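Local coordinates for BH0493 protein (Bacillus halodurans C-125, PDB 2PNK) that probably catalyses the isomerisation of uronate sugars to the corresponding keto acids, as a zinc-binding member of the uronate isomerase family, at residues Glu12-Ala17 / Ile373-Leu378; Pro174-Tyr179 / Arg239-Cys244; Ala222-Pro227 / Ala257-Val262. One frame throughout, in Å; residues are numbered along the deposited sequence.

How the contacts relate
Contact 3 joins the two strands of a beta-alpha-beta unit; contact 2 packs its connecting helix 236-252 against helix 173-177 and the start of helix 179-188. Their centres are about 13 Å apart and they meet through helix 173-177: Asn177 ND2 is hydrogen-bonded to Ser224 O at 2.9 Å, and Leu176 CD1 packs on Val223 CB. In contact 3 the side chain of Met259 is about 4 Å from that of His27, which binds zinc in another structure of the protein, whereas contact 2 is away from the annotated sites. Contact 1 lies across the chain's centre from both, its centre about 42 Å from that of contact 2 and about 31 Å from that of contact 3.

Contact 1. Residues Glu12-Ala17 / Ile373-Leu378; sequences EKVKNA and IIAEVL
Val14 lays its CG1 methyl over Leu378 CB and the backbone at Ala375, meeting Leu378 CB at 3.8 Å and, at the same separation, the carbonyl oxygen Ala375 O. The torsion accounts for this reach: CG1 stands anti to the backbone nitrogen (chi1 178°), and the CB of Val14 already points at the other helix. Ala375 also faces across, and its single methyl lets the backbones come close, the CA atoms of Lys15 and Ala375 being 5.7 Å apart. Lys15 CG rests on Ala375 CB at 4.2 Å, and from there the lysine chain runs out almost fully extended toward solvent. At its end Lys15 NZ lies 3.8 Å from Glu376 OE2, a long salt bridge that is tentative because Glu376 was modelled in two conformers. Lys15 NZ makes an equally long bridge to Glu12 OE2 in its own helix, so the ammonium stands between two carboxylates without closing tightly on either. No hydrogen bond joins the segments. Helix 394-413 covers the apolar side, with Ile397 on Val14 and Val401 on Leu378. With short-segment axes 9.2 Å apart and directed 141° from each other, the geometry is that of roughly antiparallel helix packing, with an apolar seam bordered by a charged edge.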
ATOM      1  N   GLU A  12      -9.213 -25.260 -12.838  1.00 23.59           N
ATOM      2  CA  GLU A  12      -8.739 -25.801 -14.123  1.00 25.11           C
ATOM      3  C   GLU A  12      -9.498 -25.135 -15.242  1.00 23.42           C
ATOM      4  O   GLU A  12      -8.930 -24.805 -16.259  1.00 22.44           O
ATOM      5  CB  GLU A  12      -8.826 -27.341 -14.200  1.00 25.95           C
ATOM      6  CG  GLU A  12      -7.756 -28.044 -13.299  1.00 41.62           C
ATOM      7  CD  GLU A  12      -6.358 -27.312 -13.221  1.00 52.50           C
ATOM      8  OE1 GLU A  12      -5.647 -27.302 -14.260  1.00 59.59           O
ATOM      9  OE2 GLU A  12      -5.965 -26.763 -12.130  1.00 47.21           O
ATOM     10  N   LYS A  13     -10.788 -24.900 -15.021  1.00 22.16           N
ATOM     11  CA  LYS A  13     -11.605 -24.217 -15.996  1.00 22.29           C
ATOM     12  C   LYS A  13     -11.152 -22.784 -16.246  1.00 22.62           C
ATOM     13  O   LYS A  13     -11.099 -22.335 -17.397  1.00 21.40           O
ATOM     14  CB  LYS A  13     -13.055 -24.289 -15.554  1.00 21.27           C
ATOM     15  CG  LYS A  13     -13.618 -25.722 -15.738  1.00 24.32           C
ATOM     16  CD  LYS A  13     -15.148 -25.715 -15.678  1.00 27.02           C
ATOM     17  CE  LYS A  13     -15.718 -27.113 -15.586  1.00 31.65           C
ATOM     18  NZ  LYS A  13     -15.731 -27.692 -16.949  1.00 30.53           N
ATOM     19  N   VAL A  14     -10.850 -22.055 -15.176  1.00 22.34           N
ATOM     20  CA  VAL A  14     -10.396 -20.684 -15.322  1.00 20.49           C
ATOM     21  C   VAL A  14      -9.031 -20.637 -15.991  1.00 21.45           C
ATOM     22  O   VAL A  14      -8.832 -19.840 -16.908  1.00 20.93           O
ATOM     23  CB  VAL A  14     -10.351 -19.922 -14.005  1.00 19.01           C
ATOM     24  CG1 VAL A  14      -9.807 -18.510 -14.246  1.00 19.41           C
ATOM     25  CG2 VAL A  14     -11.751 -19.885 -13.352  1.00 13.84           C
ATOM     26  N   LYS A  15      -8.096 -21.466 -15.535  1.00 21.24           N
ATOM     27  CA  LYS A  15      -6.754 -21.441 -16.081  1.00 21.99           C
ATOM     28  C   LYS A  15      -6.793 -21.785 -17.555  1.00 22.07           C
ATOM     29  O   LYS A  15      -6.102 -21.151 -18.338  1.00 22.01           O
ATOM     30  CB  LYS A  15      -5.798 -22.378 -15.332  1.00 23.89           C
ATOM     31  CG  LYS A  15      -5.415 -21.926 -13.970  1.00 24.63           C
ATOM     32  CD  LYS A  15      -4.658 -23.034 -13.191  1.00 29.96           C
ATOM     33  CE  LYS A  15      -4.494 -22.626 -11.729  1.00 41.91           C
ATOM     34  NZ  LYS A  15      -3.995 -23.730 -10.851  1.00 36.79           N
ATOM     35  N   ASN A  16      -7.634 -22.752 -17.937  1.00 24.40           N
ATOM     36  CA  ASN A  16      -7.866 -23.084 -19.335  1.00 23.38           C
ATOM     37  C   ASN A  16      -8.468 -21.903 -20.128  1.00 24.32           C
ATOM     38  O   ASN A  16      -8.018 -21.598 -21.236  1.00 24.98           O
ATOM     39  CB  ASN A  16      -8.810 -24.303 -19.486  1.00 25.30           C
ATOM     40  CG  ASN A  16      -8.152 -25.640 -19.114  1.00 33.58           C
ATOM     41  OD1 ASN A  16      -6.935 -25.781 -19.124  1.00 39.31           O
ATOM     42  ND2 ASN A  16      -8.979 -26.632 -18.805  1.00 42.56           N
ATOM     43  N   ALA A  17      -9.488 -21.256 -19.575  1.00 22.27           N
ATOM     44  CA  ALA A  17     -10.124 -20.121 -20.245  1.00 22.11           C
ATOM     45  C   ALA A  17      -9.100 -19.009 -20.478  1.00 22.29           C
ATOM     46  O   ALA A  17      -9.019 -18.468 -21.572  1.00 19.28           O
ATOM     47  CB  ALA A  17     -11.278 -19.589 -19.437  1.00 20.09           C
ATOM     48  N   ILE A 373      -1.263 -14.802 -12.514  1.00 20.51           N
ATOM     49  CA  ILE A 373      -1.733 -13.998 -11.406  1.00 20.30           C
ATOM     50  C   ILE A 373      -3.211 -13.673 -11.608  1.00 20.71           C
ATOM     51  O   ILE A 373      -3.999 -13.816 -10.693  1.00 19.88           O
ATOM     52  CB  ILE A 373      -0.959 -12.673 -11.252  1.00 22.64           C
ATOM     53  CG1 ILE A 373       0.515 -12.927 -10.886  1.00 20.74           C
ATOM     54  CG2 ILE A 373      -1.625 -11.794 -10.177  1.00 14.98           C
ATOM     55  CD1 ILE A 373       1.454 -11.770 -11.246  1.00 23.18           C
ATOM     56  N   ILE A 374      -3.585 -13.256 -12.812  1.00 19.27           N
ATOM     57  CA  ILE A 374      -4.985 -12.900 -13.082  1.00 19.59           C
ATOM     58  C   ILE A 374      -5.934 -14.098 -12.965  1.00 20.88           C
ATOM     59  O   ILE A 374      -7.045 -13.962 -12.441  1.00 19.87           O
ATOM     60  CB  ILE A 374      -5.143 -12.169 -14.472  1.00 20.55           C
ATOM     61  CG1 ILE A 374      -4.317 -10.872 -14.438  1.00 24.13           C
ATOM     62  CG2 ILE A 374      -6.614 -11.880 -14.772  1.00 19.41           C
ATOM     63  CD1 ILE A 374      -3.921 -10.304 -15.814  1.00 20.95           C
ATOM     64  N   ALA A 375      -5.488 -15.267 -13.429  1.00 20.53           N
ATOM     65  CA  ALA A 375      -6.254 -16.523 -13.267  1.00 18.66           C
ATOM     66  C   ALA A 375      -6.568 -16.755 -11.782  1.00 19.20           C
ATOM     67  O   ALA A 375      -7.695 -17.013 -11.412  1.00 18.95           O
ATOM     68  CB  ALA A 375      -5.450 -17.689 -13.813  1.00 15.67           C
ATOM     69  N   GLU A 376      -5.572 -16.601 -10.921  1.00 18.20           N
ATOM     70  CA  GLU A 376      -5.773 -16.851  -9.497  0.50 21.56           C
ATOM     71  C   GLU A 376      -6.716 -15.830  -8.862  1.00 19.54           C
ATOM     72  O   GLU A 376      -7.473 -16.171  -7.952  1.00 19.65           O
ATOM     73  CB  GLU A 376      -4.443 -16.872  -8.743  0.50 20.64           C
ATOM     74  CG  GLU A 376      -3.421 -17.948  -9.206  0.50 26.41           C
ATOM     75  CD  GLU A 376      -3.850 -19.391  -8.957  0.50 27.90           C
ATOM     76  OE1 GLU A 376      -4.860 -19.616  -8.261  0.50 34.58           O
ATOM     77  OE2 GLU A 376      -3.169 -20.310  -9.474  0.50 26.15           O
ATOM     78  N   VAL A 377      -6.653 -14.569  -9.309  1.00 19.91           N
ATOM     79  CA  VAL A 377      -7.627 -13.574  -8.810  1.00 17.83           C
ATOM     80  C   VAL A 377      -9.047 -13.979  -9.228  1.00 20.01           C
ATOM     81  O   VAL A 377      -9.966 -14.004  -8.415  1.00 20.28           O
ATOM     82  CB  VAL A 377      -7.337 -12.182  -9.288  1.00 18.15           C
ATOM     83  CG1 VAL A 377      -8.433 -11.236  -8.877  1.00 21.75           C
ATOM     84  CG2 VAL A 377      -5.941 -11.709  -8.768  1.00  9.05           C
ATOM     85  N   LEU A 378      -9.202 -14.323 -10.489  1.00 20.44           N
ATOM     86  CA  LEU A 378     -10.487 -14.819 -11.006  1.00 19.01           C
ATOM     87  C   LEU A 378     -10.995 -16.045 -10.236  1.00 20.10           C
ATOM     88  O   LEU A 378     -12.158 -16.096  -9.854  1.00 20.11           O
ATOM     89  CB  LEU A 378     -10.330 -15.165 -12.501  1.00 21.23           C
ATOM     90  CG  LEU A 378     -10.303 -13.974 -13.465  1.00 21.79           C
ATOM     91  CD1 LEU A 378      -9.869 -14.336 -14.887  1.00 23.18           C
ATOM     92  CD2 LEU A 378     -11.716 -13.343 -13.476  1.00 11.19           C
TER

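Contact 2. Residues Pro174-Tyr179 / Arg239-Cys244; sequences PLLNEY and RIIRDC
Helix 236-252, the connecting helix of a beta-alpha-beta unit, turns Ile240 toward the short helix 173-177 and the start of the next one, where Leu175, Leu176 and Tyr179 receive it. Ile240 uses its two branches separately. Its CG2 methyl meets Leu176 CD2 at 3.5 Å, closer than usual for two carbons, and touches Leu175 CD2 more loosely at 4.2 Å. The other branch leaves beside the backbone nitrogen (chi1 -66°) and continues nearly extended, which carries CD1 over one face of the Tyr179 ring. This is a CH-pi contact: Ile240 CD1 lies 4.0 Å from the centroid of the Tyr179 ring and 29° off its normal. It is displaced toward the CG-CD1 bond of Tyr179, the ring atom Tyr179 CD1 lying 3.6 Å from Ile240 CD1. The same methyl of Ile240 sits 3.5 Å from Leu175 O, a carbonyl oxygen buried here without a polar partner in the model. Leu176 thus packs on Ile240 of helix 236-252 and also on Val223 of strand 221-225, so that helices cover this side of the strand, consistent with the beta/alpha barrel of the amidohydrolase superfamily. Cutting Ile240 back to an alanine would remove both branches, and is likely to leave a gap beside Leu176 and the Tyr179 face without its methyl. Leu176 CD2 also reaches Ile241 CG1 at 3.9 Å, bridging successive residues of the helix. Loop residues complete the surroundings, with Trp197 packing on Ile240, Val193 on Tyr179 and Phe231 on Ile241, while Val205 of helix 199-216 touches Leu175.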
ATOM      1  N   PRO A 174       6.588  14.603 -27.343  1.00 21.74           N
ATOM      2  CA  PRO A 174       7.350  15.770 -27.769  1.00 22.75           C
ATOM      3  C   PRO A 174       6.504  17.041 -28.007  1.00 23.01           C
ATOM      4  O   PRO A 174       6.960  18.130 -27.706  1.00 23.81           O
ATOM      5  CB  PRO A 174       8.004  15.302 -29.095  1.00 25.40           C
ATOM      6  CG  PRO A 174       8.003  13.808 -29.019  1.00 21.27           C
ATOM      7  CD  PRO A 174       6.735  13.481 -28.295  1.00 25.20           C
ATOM      8  N   LEU A 175       5.298  16.883 -28.546  1.00 21.71           N
ATOM      9  CA  LEU A 175       4.392  17.996 -28.779  1.00 21.39           C
ATOM     10  C   LEU A 175       3.891  18.564 -27.448  1.00 21.94           C
ATOM     11  O   LEU A 175       3.873  19.780 -27.219  1.00 20.56           O
ATOM     12  CB  LEU A 175       3.200  17.534 -29.637  1.00 21.50           C
ATOM     13  CG  LEU A 175       2.121  18.575 -29.935  1.00 24.60           C
ATOM     14  CD1 LEU A 175       2.600  19.592 -31.010  1.00 25.28           C
ATOM     15  CD2 LEU A 175       0.811  17.882 -30.368  1.00 16.33           C
ATOM     16  N   LEU A 176       3.477  17.686 -26.553  1.00 22.96           N
ATOM     17  CA  LEU A 176       2.874  18.149 -25.291  1.00 22.03           C
ATOM     18  C   LEU A 176       3.853  18.559 -24.200  1.00 22.50           C
ATOM     19  O   LEU A 176       3.568  19.497 -23.458  1.00 22.60           O
ATOM     20  CB  LEU A 176       1.894  17.093 -24.743  1.00 23.09           C
ATOM     21  CG  LEU A 176       0.626  16.807 -25.559  1.00 26.00           C
ATOM     22  CD1 LEU A 176      -0.175  15.717 -24.847  1.00 28.67           C
ATOM     23  CD2 LEU A 176      -0.215  18.030 -25.685  1.00 23.35           C
ATOM     24  N   ASN A 177       4.960  17.835 -24.051  1.00 22.56           N
ATOM     25  CA  ASN A 177       5.863  18.052 -22.943  1.00 22.80           C
ATOM     26  C   ASN A 177       7.093  18.897 -23.340  1.00 24.05           C
ATOM     27  O   ASN A 177       7.798  19.419 -22.453  1.00 23.31           O
ATOM     28  CB  ASN A 177       6.354  16.705 -22.382  1.00 24.02           C
ATOM     29  CG  ASN A 177       5.248  15.810 -21.866  1.00 25.93           C
ATOM     30  OD1 ASN A 177       4.236  16.270 -21.348  1.00 22.09           O
ATOM     31  ND2 ASN A 177       5.456  14.503 -21.984  1.00 19.99           N
ATOM     32  N   GLU A 178       7.343  19.031 -24.646  1.00 22.42           N
ATOM     33  CA  GLU A 178       8.526  19.694 -25.170  1.00 24.00           C
ATOM     34  C   GLU A 178       8.190  20.680 -26.305  1.00 22.83           C
ATOM     35  O   GLU A 178       8.975  20.841 -27.227  1.00 23.22           O
ATOM     36  CB  GLU A 178       9.533  18.655 -25.672  1.00 25.50           C
ATOM     37  CG  GLU A 178      10.078  17.760 -24.579  1.00 35.43           C
ATOM     38  CD  GLU A 178      10.832  16.555 -25.144  1.00 49.15           C
ATOM     39  OE1 GLU A 178      12.008  16.745 -25.530  1.00 55.92           O
ATOM     40  OE2 GLU A 178      10.249  15.434 -25.201  1.00 53.23           O
ATOM     41  N   TYR A 179       7.034  21.338 -26.208  1.00 21.97           N
ATOM     42  CA  TYR A 179       6.508  22.171 -27.305  1.00 22.92           C
ATOM     43  C   TYR A 179       7.493  23.212 -27.789  1.00 24.07           C
ATOM     44  O   TYR A 179       7.704  23.366 -28.988  1.00 22.95           O
ATOM     45  CB  TYR A 179       5.218  22.871 -26.874  1.00 20.52           C
ATOM     46  CG  TYR A 179       4.565  23.636 -28.011  1.00 20.79           C
ATOM     47  CD1 TYR A 179       4.146  22.979 -29.171  1.00 19.20           C
ATOM     48  CD2 TYR A 179       4.398  25.017 -27.941  1.00 16.26           C
ATOM     49  CE1 TYR A 179       3.570  23.686 -30.216  1.00 14.73           C
ATOM     50  CE2 TYR A 179       3.825  25.726 -28.989  1.00 25.79           C
ATOM     51  CZ  TYR A 179       3.410  25.055 -30.118  1.00 13.33           C
ATOM     52  OH  TYR A 179       2.829  25.768 -31.147  1.00 19.81           O
ATOM     53  N   ARG A 239      -2.592  24.187 -22.746  1.00 21.95           N
ATOM     54  CA  ARG A 239      -3.231  24.856 -23.851  1.00 21.20           C
ATOM     55  C   ARG A 239      -3.387  23.920 -25.035  1.00 20.50           C
ATOM     56  O   ARG A 239      -4.395  23.979 -25.687  1.00 20.33           O
ATOM     57  CB  ARG A 239      -2.451  26.107 -24.258  1.00 21.37           C
ATOM     58  CG  ARG A 239      -2.537  27.229 -23.228  1.00 21.34           C
ATOM     59  CD  ARG A 239      -1.864  28.530 -23.688  1.00 21.65           C
ATOM     60  NE  ARG A 239      -0.411  28.449 -23.642  1.00 32.49           N
ATOM     61  CZ  ARG A 239       0.357  28.979 -22.694  1.00 35.55           C
ATOM     62  NH1 ARG A 239      -0.172  29.668 -21.691  1.00 44.85           N
ATOM     63  NH2 ARG A 239       1.678  28.823 -22.755  1.00 38.19           N
ATOM     64  N   ILE A 240      -2.379  23.102 -25.336  1.00 20.17           N
ATOM     65  CA  ILE A 240      -2.505  22.161 -26.442  1.00 20.19           C
ATOM     66  C   ILE A 240      -3.595  21.128 -26.166  1.00 20.46           C
ATOM     67  O   ILE A 240      -4.404  20.809 -27.052  1.00 19.99           O
ATOM     68  CB  ILE A 240      -1.166  21.486 -26.820  1.00 24.24           C
ATOM     69  CG1 ILE A 240      -0.170  22.509 -27.388  1.00 19.92           C
ATOM     70  CG2 ILE A 240      -1.388  20.428 -27.892  1.00 19.42           C
ATOM     71  CD1 ILE A 240       1.266  22.045 -27.297  1.00 19.33           C
ATOM     72  N   ILE A 241      -3.643  20.631 -24.934  1.00 19.91           N
ATOM     73  CA  ILE A 241      -4.675  19.652 -24.550  1.00 20.50           C
ATOM     74  C   ILE A 241      -6.064  20.262 -24.679  1.00 20.66           C
ATOM     75  O   ILE A 241      -6.967  19.692 -25.334  1.00 20.86           O
ATOM     76  CB  ILE A 241      -4.415  19.133 -23.112  1.00 21.12           C
ATOM     77  CG1 ILE A 241      -3.159  18.260 -23.120  1.00 22.59           C
ATOM     78  CG2 ILE A 241      -5.584  18.334 -22.595  1.00 15.91           C
ATOM     79  CD1 ILE A 241      -2.711  17.766 -21.713  1.00 17.03           C
ATOM     80  N   ARG A 242      -6.227  21.460 -24.125  1.00 19.82           N
ATOM     81  CA  ARG A 242      -7.532  22.121 -24.125  1.00 20.89           C
ATOM     82  C   ARG A 242      -7.993  22.506 -25.548  1.00 22.11           C
ATOM     83  O   ARG A 242      -9.114  22.191 -25.941  1.00 21.75           O
ATOM     84  CB  ARG A 242      -7.477  23.355 -23.219  1.00 22.08           C
ATOM     85  CG  ARG A 242      -8.762  24.160 -23.160  1.00 18.67           C
ATOM     86  CD  ARG A 242      -8.552  25.503 -22.536  1.00 21.99           C
ATOM     87  NE  ARG A 242      -7.674  26.318 -23.374  1.00 23.82           N
ATOM     88  CZ  ARG A 242      -6.884  27.296 -22.939  1.00 28.36           C
ATOM     89  NH1 ARG A 242      -6.836  27.618 -21.666  1.00 27.37           N
ATOM     90  NH2 ARG A 242      -6.114  27.945 -23.796  1.00 26.09           N
ATOM     91  N   ASP A 243      -7.123  23.179 -26.312  1.00 20.70           N
ATOM     92  CA  ASP A 243      -7.536  23.806 -27.580  1.00 21.10           C
ATOM     93  C   ASP A 243      -7.415  22.939 -28.845  1.00 21.62           C
ATOM     94  O   ASP A 243      -8.095  23.198 -29.858  1.00 21.03           O
ATOM     95  CB  ASP A 243      -6.741  25.110 -27.800  1.00 23.87           C
ATOM     96  CG  ASP A 243      -7.000  26.164 -26.723  1.00 22.34           C
ATOM     97  OD1 ASP A 243      -8.097  26.166 -26.136  1.00 24.95           O
ATOM     98  OD2 ASP A 243      -6.106  26.990 -26.451  1.00 22.85           O
ATOM     99  N   CYS A 244      -6.552  21.930 -28.805  1.00 21.39           N
ATOM    100  CA  CYS A 244      -6.285  21.100 -29.965  1.00 22.68           C
ATOM    101  C   CYS A 244      -6.623  19.645 -29.735  1.00 21.63           C
ATOM    102  O   CYS A 244      -7.415  19.102 -30.474  1.00 20.52           O
ATOM    103  CB  CYS A 244      -4.816  21.226 -30.417  1.00 24.91           C
ATOM    104  SG  CYS A 244      -4.241  22.909 -30.581  1.00 24.34           S
TER

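Contact 3. Residues Ala222-Pro227 / Ala257-Val262; sequences AVSLPP and AMMIGV
Leu225 CD1 sits between two residues of the neighbouring strand, 4.0 Å from Met258 CB and 4.0 Å from Ile260 CG1. Its CG stands beside the backbone nitrogen, and the CD1 branch then lies against both side chains, crossing them obliquely. The strands 221-225 and 256-263 are adjacent and parallel, the axes of the segments 222-225 and 257-260 being 4.6 Å apart and inclined by 17°, and helix 236-252 makes the beta-alpha-beta crossover between them, as expected of a beta/alpha barrel. Helix 173-177 covers Val223 and Leu225, while helix 283-291 covers Met258 and Ile260. Met258 and Met259 are selenomethionines in the crystal. The other face of the sheet carries Ala222 against Ala257, CB to CB, and then Ser224 beside Met259, whose side chain approaches His27 and Asp356, which bind zinc in another structure of this protein but carry no metal in this chain; Met259 has two modelled conformers, so the position of its terminal methyl is uncertain. Between the faces runs the backbone ladder: Val223 N donates to Ala257 O, Met259 N to Val223 O, and Leu225 N to Met259 O, this last donor tilted 26° from the carbonyl plane. Where strand 221-225 ends and strand 256-263 is interrupted, Leu225 O accepts two N-H groups, a straight bond from Gly261 N at 2.8 Å (170°) and a weak one from Val262 N at 3.3 Å. Gly261 sits at the break with a positive phi, where a CB would collide with the carbonyl oxygen of Ile260. Across from it, the CA-H of Pro226 points at Val262 O, the Pro226 CA being 3.2 Å away.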
ATOM      1  N   ALA A 222      -1.691   9.231 -27.241  1.00 20.09           N
ATOM      2  CA  ALA A 222      -1.028   8.955 -25.958  1.00 20.29           C
ATOM      3  C   ALA A 222       0.033   9.947 -25.545  1.00 20.53           C
ATOM      4  O   ALA A 222       0.694  10.554 -26.387  1.00 17.68           O
ATOM      5  CB  ALA A 222      -0.391   7.552 -25.982  1.00 19.07           C
ATOM      6  N   VAL A 223       0.185  10.099 -24.220  1.00 19.93           N
ATOM      7  CA  VAL A 223       1.265  10.881 -23.641  1.00 19.80           C
ATOM      8  C   VAL A 223       1.662  10.309 -22.275  1.00 21.06           C
ATOM      9  O   VAL A 223       0.823   9.808 -21.548  1.00 20.42           O
ATOM     10  CB  VAL A 223       0.886  12.395 -23.506  1.00 23.69           C
ATOM     11  CG1 VAL A 223      -0.303  12.598 -22.546  1.00 19.18           C
ATOM     12  CG2 VAL A 223       2.086  13.226 -23.066  1.00 21.26           C
ATOM     13  N   SER A 224       2.956  10.385 -21.943  1.00 22.45           N
ATOM     14  CA  SER A 224       3.417  10.112 -20.590  1.00 23.75           C
ATOM     15  C   SER A 224       3.670  11.411 -19.866  1.00 22.80           C
ATOM     16  O   SER A 224       4.224  12.337 -20.439  1.00 21.96           O
ATOM     17  CB  SER A 224       4.687   9.283 -20.609  1.00 26.98           C
ATOM     18  OG  SER A 224       4.455   8.115 -21.384  1.00 36.89           O
ATOM     19  N   LEU A 225       3.303  11.456 -18.581  1.00 20.31           N
ATOM     20  CA  LEU A 225       3.212  12.702 -17.869  1.00 21.05           C
ATOM     21  C   LEU A 225       3.867  12.599 -16.510  1.00 21.58           C
ATOM     22  O   LEU A 225       3.753  11.555 -15.854  1.00 21.05           O
ATOM     23  CB  LEU A 225       1.729  13.048 -17.644  1.00 20.76           C
ATOM     24  CG  LEU A 225       0.925  13.312 -18.924  1.00 18.29           C
ATOM     25  CD1 LEU A 225      -0.604  13.355 -18.625  1.00 16.95           C
ATOM     26  CD2 LEU A 225       1.361  14.595 -19.637  1.00 15.33           C
ATOM     27  N   PRO A 226       4.485  13.707 -16.044  1.00 22.34           N
ATOM     28  CA  PRO A 226       5.158  13.689 -14.773  1.00 19.71           C
ATOM     29  C   PRO A 226       4.212  13.696 -13.585  1.00 21.20           C
ATOM     30  O   PRO A 226       3.007  13.954 -13.719  1.00 22.35           O
ATOM     31  CB  PRO A 226       5.966  14.988 -14.796  1.00 18.86           C
ATOM     32  CG  PRO A 226       5.160  15.890 -15.602  1.00 18.37           C
ATOM     33  CD  PRO A 226       4.581  15.033 -16.681  1.00 22.28           C
ATOM     34  N   PRO A 227       4.764  13.428 -12.394  1.00 21.05           N
ATOM     35  CA  PRO A 227       3.962  13.439 -11.190  1.00 21.64           C
ATOM     36  C   PRO A 227       3.329  14.792 -10.911  1.00 21.23           C
ATOM     37  O   PRO A 227       2.325  14.846 -10.233  1.00 22.61           O
ATOM     38  CB  PRO A 227       4.965  13.084 -10.098  1.00 20.94           C
ATOM     39  CG  PRO A 227       6.120  12.506 -10.776  1.00 23.54           C
ATOM     40  CD  PRO A 227       6.167  13.057 -12.129  1.00 24.04           C
ATOM     41  N   ALA A 257      -5.002   8.600 -24.095  1.00 19.70           N
ATOM     42  CA  ALA A 257      -4.314   7.742 -23.128  1.00 20.63           C
ATOM     43  C   ALA A 257      -3.288   8.558 -22.349  1.00 20.29           C
ATOM     44  O   ALA A 257      -2.451   9.242 -22.926  1.00 19.62           O
ATOM     45  CB  ALA A 257      -3.659   6.538 -23.834  1.00 19.03           C
HETATM   46  N   MSE A 258      -3.380   8.530 -21.024  1.00 20.10           N
HETATM   47  CA  MSE A 258      -2.406   9.200 -20.192  1.00 20.64           C
HETATM   48  C   MSE A 258      -1.700   8.200 -19.258  1.00 21.42           C
HETATM   49  O   MSE A 258      -2.328   7.479 -18.497  1.00 20.14           O
HETATM   50  CB  MSE A 258      -3.063  10.292 -19.350  1.00 22.30           C
HETATM   51  CG  MSE A 258      -3.734  11.368 -20.166  1.00 26.96           C
HETATM   52 SE   MSE A 258      -4.597  12.732 -19.062  0.75 22.17          SE
HETATM   53  CE  MSE A 258      -5.949  11.732 -18.606  1.00 16.83           C
HETATM   54  N   MSE A 259      -0.380   8.185 -19.327  1.00 19.51           N
HETATM   55  CA  MSE A 259       0.423   7.353 -18.453  0.70 19.63           C
HETATM   56  C   MSE A 259       1.146   8.306 -17.498  1.00 19.00           C
HETATM   57  O   MSE A 259       2.084   8.964 -17.881  1.00 19.47           O
HETATM   58  CB  MSE A 259       1.372   6.529 -19.303  0.70 17.70           C
HETATM   59  CG  MSE A 259       0.728   6.109 -20.604  0.70 28.07           C
HETATM   60 SE   MSE A 259       1.592   4.661 -21.431  0.53 26.43          SE
HETATM   61  CE  MSE A 259       3.179   5.439 -21.714  0.70 26.35           C
ATOM     62  N   ILE A 260       0.675   8.371 -16.262  1.00 19.77           N
ATOM     63  CA  ILE A 260       1.045   9.419 -15.340  1.00 18.65           C
ATOM     64  C   ILE A 260       1.983   8.917 -14.224  1.00 20.56           C
ATOM     65  O   ILE A 260       1.734   7.877 -13.622  1.00 21.70           O
ATOM     66  CB  ILE A 260      -0.256  10.047 -14.746  1.00 23.30           C
ATOM     67  CG1 ILE A 260      -1.202  10.522 -15.866  1.00 20.10           C
ATOM     68  CG2 ILE A 260       0.044  11.231 -13.805  1.00 18.89           C
ATOM     69  CD1 ILE A 260      -2.581  10.988 -15.345  1.00 17.26           C
ATOM     70  N   GLY A 261       3.042   9.687 -13.946  1.00 19.27           N
ATOM     71  CA  GLY A 261       3.907   9.497 -12.790  1.00 19.56           C
ATOM     72  C   GLY A 261       5.372   9.315 -13.081  1.00 20.19           C
ATOM     73  O   GLY A 261       6.141   9.086 -12.168  1.00 22.41           O
ATOM     74  N   VAL A 262       5.791   9.426 -14.344  1.00 21.43           N
ATOM     75  CA  VAL A 262       7.220   9.256 -14.676  1.00 22.23           C
ATOM     76  C   VAL A 262       7.977  10.557 -14.501  1.00 22.48           C
ATOM     77  O   VAL A 262       7.588  11.595 -15.026  1.00 22.35           O
ATOM     78  CB  VAL A 262       7.459   8.674 -16.091  1.00 20.73           C
ATOM     79  CG1 VAL A 262       6.823   9.582 -17.216  1.00 19.84           C
ATOM     80  CG2 VAL A 262       8.959   8.454 -16.325  1.00 24.45           C
TER